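Local structure of tyrosinase (Aspergillus oryzae, 6JU8) at residues A[148-153]-A[168-173]. The protein probably oxidises L-tyrosine and L-dopa to L-dopaquinone with molecular oxygen at a dinuclear copper centre, a step of melanin biosynthesis. The protein carries 1 engineered substitution. Numbering follows the deposited sequence.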
ATOM      1  N   PRO A 148      17.875 -15.524   1.156  1.00  9.34           N
ATOM      2  CA  PRO A 148      18.207 -14.672   0.001  1.00 10.44           C
ATOM      3  C   PRO A 148      18.586 -13.252   0.389  1.00  9.50           C
ATOM      4  O   PRO A 148      18.215 -12.745   1.447  1.00 10.88           O
ATOM      5  CB  PRO A 148      16.909 -14.649  -0.798  1.00 13.47           C
ATOM      6  CG  PRO A 148      16.142 -15.848  -0.323  1.00 14.42           C
ATOM      7  CD  PRO A 148      16.465 -15.950   1.150  1.00 11.74           C
ATOM      8  N   TYR A 149      19.333 -12.599  -0.516  1.00  9.25           N
ATOM      9  CA  TYR A 149      19.714 -11.200  -0.309  1.00  8.97           C
ATOM     10  C   TYR A 149      18.953 -10.307  -1.274  1.00  8.75           C
ATOM     11  O   TYR A 149      18.650 -10.694  -2.412  1.00  9.55           O
ATOM     12  CB  TYR A 149      21.238 -10.990  -0.403  1.00  9.78           C
ATOM     13  CG  TYR A 149      21.824 -11.227  -1.773  1.00  8.67           C
ATOM     14  CD1 TYR A 149      21.914 -10.188  -2.700  1.00  9.37           C
ATOM     15  CD2 TYR A 149      22.300 -12.484  -2.128  1.00  8.91           C
ATOM     16  CE1 TYR A 149      22.456 -10.392  -3.960  1.00 10.94           C
ATOM     17  CE2 TYR A 149      22.837 -12.710  -3.395  1.00 10.03           C
ATOM     18  CZ  TYR A 149      22.912 -11.664  -4.296  1.00 10.82           C
ATOM     19  OH  TYR A 149      23.437 -11.897  -5.553  1.00 12.14           O
ATOM     20  N   TRP A 150      18.686  -9.076  -0.810  1.00  8.28           N
ATOM     21  CA  TRP A 150      18.158  -8.049  -1.710  1.00  8.01           C
ATOM     22  C   TRP A 150      19.292  -7.210  -2.278  1.00  8.69           C
ATOM     23  O   TRP A 150      19.962  -6.471  -1.550  1.00  9.38           O
ATOM     24  CB  TRP A 150      17.179  -7.150  -0.958  1.00  8.80           C
ATOM     25  CG  TRP A 150      16.772  -5.934  -1.743  1.00  8.80           C
ATOM     26  CD1 TRP A 150      16.430  -5.875  -3.060  1.00  9.28           C
ATOM     27  CD2 TRP A 150      16.672  -4.603  -1.208  1.00  9.21           C
ATOM     28  NE1 TRP A 150      16.130  -4.571  -3.391  1.00 10.07           N
ATOM     29  CE2 TRP A 150      16.272  -3.775  -2.282  1.00  8.86           C
ATOM     30  CE3 TRP A 150      16.902  -4.035   0.049  1.00  8.53           C
ATOM     31  CZ2 TRP A 150      16.079  -2.400  -2.136  1.00  9.80           C
ATOM     32  CZ3 TRP A 150      16.716  -2.667   0.193  1.00 10.52           C
ATOM     33  CH2 TRP A 150      16.314  -1.868  -0.893  1.00  9.99           C
ATOM     34  N   ASP A 151      19.510  -7.348  -3.581  1.00  9.25           N
ATOM     35  CA  ASP A 151      20.557  -6.559  -4.228  1.00  9.30           C
ATOM     36  C   ASP A 151      20.029  -5.165  -4.541  1.00  8.92           C
ATOM     37  O   ASP A 151      19.502  -4.875  -5.621  1.00 10.12           O
ATOM     38  CB  ASP A 151      21.093  -7.246  -5.489  1.00 10.38           C
ATOM     39  CG  ASP A 151      22.450  -6.638  -5.862  1.00 10.34           C
ATOM     40  OD1 ASP A 151      22.730  -5.495  -5.469  1.00 11.22           O
ATOM     41  OD2 ASP A 151      23.232  -7.355  -6.525  1.00 11.24           O
ATOM     42  N   PHE A 152      20.156  -4.286  -3.548  1.00  9.28           N
ATOM     43  CA  PHE A 152      19.630  -2.921  -3.666  1.00  8.97           C
ATOM     44  C   PHE A 152      20.383  -2.106  -4.719  1.00 10.95           C
ATOM     45  O   PHE A 152      19.915  -1.019  -5.096  1.00 12.26           O
ATOM     46  CB  PHE A 152      19.584  -2.203  -2.311  1.00  9.63           C
ATOM     47  CG  PHE A 152      20.899  -2.144  -1.567  1.00  9.06           C
ATOM     48  CD1 PHE A 152      21.964  -1.397  -2.059  1.00  9.70           C
ATOM     49  CD2 PHE A 152      21.085  -2.853  -0.383  1.00  9.67           C
ATOM     50  CE1 PHE A 152      23.176  -1.358  -1.360  1.00  9.21           C
ATOM     51  CE2 PHE A 152      22.266  -2.803   0.346  1.00  9.32           C
ATOM     52  CZ  PHE A 152      23.320  -2.046  -0.165  1.00  9.60           C
ATOM     53  N   ALA A 153      21.540  -2.576  -5.187  1.00  9.84           N
ATOM     54  CA  ALA A 153      22.372  -1.842  -6.128  1.00  9.23           C
ATOM     55  C   ALA A 153      22.309  -2.406  -7.541  1.00  9.69           C
ATOM     56  O   ALA A 153      22.964  -1.854  -8.431  1.00 12.48           O
ATOM     57  CB  ALA A 153      23.799  -1.813  -5.618  1.00 11.28           C
ATOM     58  N   LEU A 168      16.494   0.567  -9.874  1.00 11.08           N
ATOM     59  CA  LEU A 168      16.600  -0.209  -8.650  1.00 10.18           C
ATOM     60  C   LEU A 168      15.209  -0.393  -8.071  1.00 11.59           C
ATOM     61  O   LEU A 168      14.339   0.479  -8.202  1.00 12.75           O
ATOM     62  CB  LEU A 168      17.514   0.534  -7.674  1.00  9.99           C
ATOM     63  CG  LEU A 168      18.898   0.937  -8.182  1.00  9.59           C
ATOM     64  CD1 LEU A 168      19.618   1.755  -7.118  1.00 11.99           C
ATOM     65  CD2 LEU A 168      19.694  -0.308  -8.549  1.00 10.26           C
ATOM     66  N   ARG A 169      14.960  -1.528  -7.438  1.00 10.51           N
ATOM     67  CA  ARG A 169      13.618  -1.797  -6.938  1.00 10.13           C
ATOM     68  C   ARG A 169      13.676  -2.606  -5.655  1.00 10.33           C
ATOM     69  O   ARG A 169      14.556  -3.468  -5.491  1.00 11.15           O
ATOM     70  CB  ARG A 169      12.796  -2.634  -7.928  1.00 12.35           C
ATOM     71  CG  ARG A 169      12.538  -1.945  -9.275  1.00 11.24           C
ATOM     72  CD  ARG A 169      11.627  -2.860 -10.095  1.00 11.37           C
ATOM     73  NE  ARG A 169      11.557  -2.434 -11.497  1.00 11.83           N
ATOM     74  CZ  ARG A 169      11.033  -3.214 -12.437  1.00 15.30           C
ATOM     75  NH1 ARG A 169      10.581  -4.426 -12.104  1.00 16.90           N
ATOM     76  NH2 ARG A 169      10.983  -2.773 -13.690  1.00 14.33           N
ATOM     77  N   LEU A 170      12.679  -2.399  -4.787  1.00  9.80           N
ATOM     78  CA  LEU A 170      12.452  -3.425  -3.757  1.00  9.30           C
ATOM     79  C   LEU A 170      12.220  -4.804  -4.375  1.00  9.08           C
ATOM     80  O   LEU A 170      11.734  -4.934  -5.496  1.00 10.55           O
ATOM     81  CB  LEU A 170      11.219  -3.092  -2.912  1.00  9.48           C
ATOM     82  CG  LEU A 170      11.230  -1.790  -2.129  1.00 10.22           C
ATOM     83  CD1 LEU A 170      10.051  -1.689  -1.160  1.00 10.99           C
ATOM     84  CD2 LEU A 170      12.526  -1.541  -1.399  1.00 13.68           C
ATOM     85  N   PRO A 171      12.518  -5.881  -3.654  1.00  9.72           N
ATOM     86  CA  PRO A 171      12.268  -7.229  -4.205  1.00  9.80           C
ATOM     87  C   PRO A 171      10.824  -7.409  -4.661  1.00  9.42           C
ATOM     88  O   PRO A 171       9.868  -6.969  -4.000  1.00 10.34           O
ATOM     89  CB  PRO A 171      12.481  -8.143  -2.987  1.00 12.03           C
ATOM     90  CG  PRO A 171      13.461  -7.386  -2.146  1.00 11.07           C
ATOM     91  CD  PRO A 171      13.065  -5.922  -2.284  1.00 10.62           C
ATOM     92  N   ILE A 172      10.688  -8.150  -5.761  1.00  9.87           N
ATOM     93  CA  ILE A 172       9.354  -8.552  -6.223  1.00 10.85           C
ATOM     94  C   ILE A 172       8.512  -9.053  -5.057  1.00 10.69           C
ATOM     95  O   ILE A 172       7.379  -8.613  -4.814  1.00 10.94           O
ATOM     96  CB  ILE A 172       9.449  -9.638  -7.308  1.00 12.07           C
ATOM     97  CG1 ILE A 172      10.206  -9.175  -8.567  1.00 13.53           C
ATOM     98  CG2 ILE A 172       8.069 -10.129  -7.682  1.00 13.74           C
ATOM     99  CD1 ILE A 172      10.710 -10.312  -9.440  1.00 12.60           C
ATOM    100  N   LEU A 173       9.085 -10.030  -4.345  1.00 10.19           N
ATOM    101  CA  LEU A 173       8.259 -10.752  -3.367  1.00 11.08           C
ATOM    102  C   LEU A 173       7.881  -9.833  -2.224  1.00 11.83           C
ATOM    103  O   LEU A 173       6.823  -9.989  -1.610  1.00 12.38           O
ATOM    104  CB  LEU A 173       9.051 -11.996  -2.923  1.00 14.50           C
ATOM    105  CG  LEU A 173       8.368 -12.916  -1.930  1.00 15.65           C
ATOM    106  CD1 LEU A 173       7.044 -13.431  -2.477  1.00 16.74           C
ATOM    107  CD2 LEU A 173       9.279 -14.104  -1.603  1.00 18.31           C
TER
HETATM  108  O   HOH W   1      17.255  -3.356  -7.226  1.00 23.98           O
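The indole NE1 of W150 donates to the backbone O of R169 at 2.8 Å. The N-H points at the oxygen with a moderate bend (151°), and the oxygen sits at the ring edge, tilted 17° out of the indole plane. The CB of W150 points toward 168-173, and CG lies trans to the backbone N (chi1 170°), which brings the indole edge to R169 O. P171 lies over the five-membered ring on one face of the indole. Its CD sits 3.5 Å from the centroid of the five-membered ring of W150, almost on the ring normal, which makes a CH-pi contact. P171 CG packs beside it, 3.5 Å from W150 CD1. The opposite face of the indole carries CB of F152, so the ring lies between F152 of its own segment and P171 of the other. L170 reaches the six-membered part obliquely, with CD2 3.7 Å from W150 CZ2. Helix 328-340 adds V335 and V339 to the packing round W150.

Both segments are irregular and run antiparallel within the central domain of tyrosinase. Water 1 links them, accepting from R169 N at 2.9 Å and probably donating to D151 O, though it has more acceptors near it than protons. D151 centres an inverse gamma turn, closed by a weak bond from F152 N to W150 O. D151 OD1 also accepts from A153 N, forming an Asx turn, while D151 OD2 bonds to Y456 OH. Beyond this turn the methyl groups of L168 pack against the backbone: CD1 is 3.4 Å from F152 O and CD2 is 3.5 Å from A153 C. F152 O is buried and has no polar partner. The phenyl ring of F152 leads away from 168-173 and meets the ring of H375; its side chain lies about 6 Å from that of the copper ligand H332 at the nearest atoms.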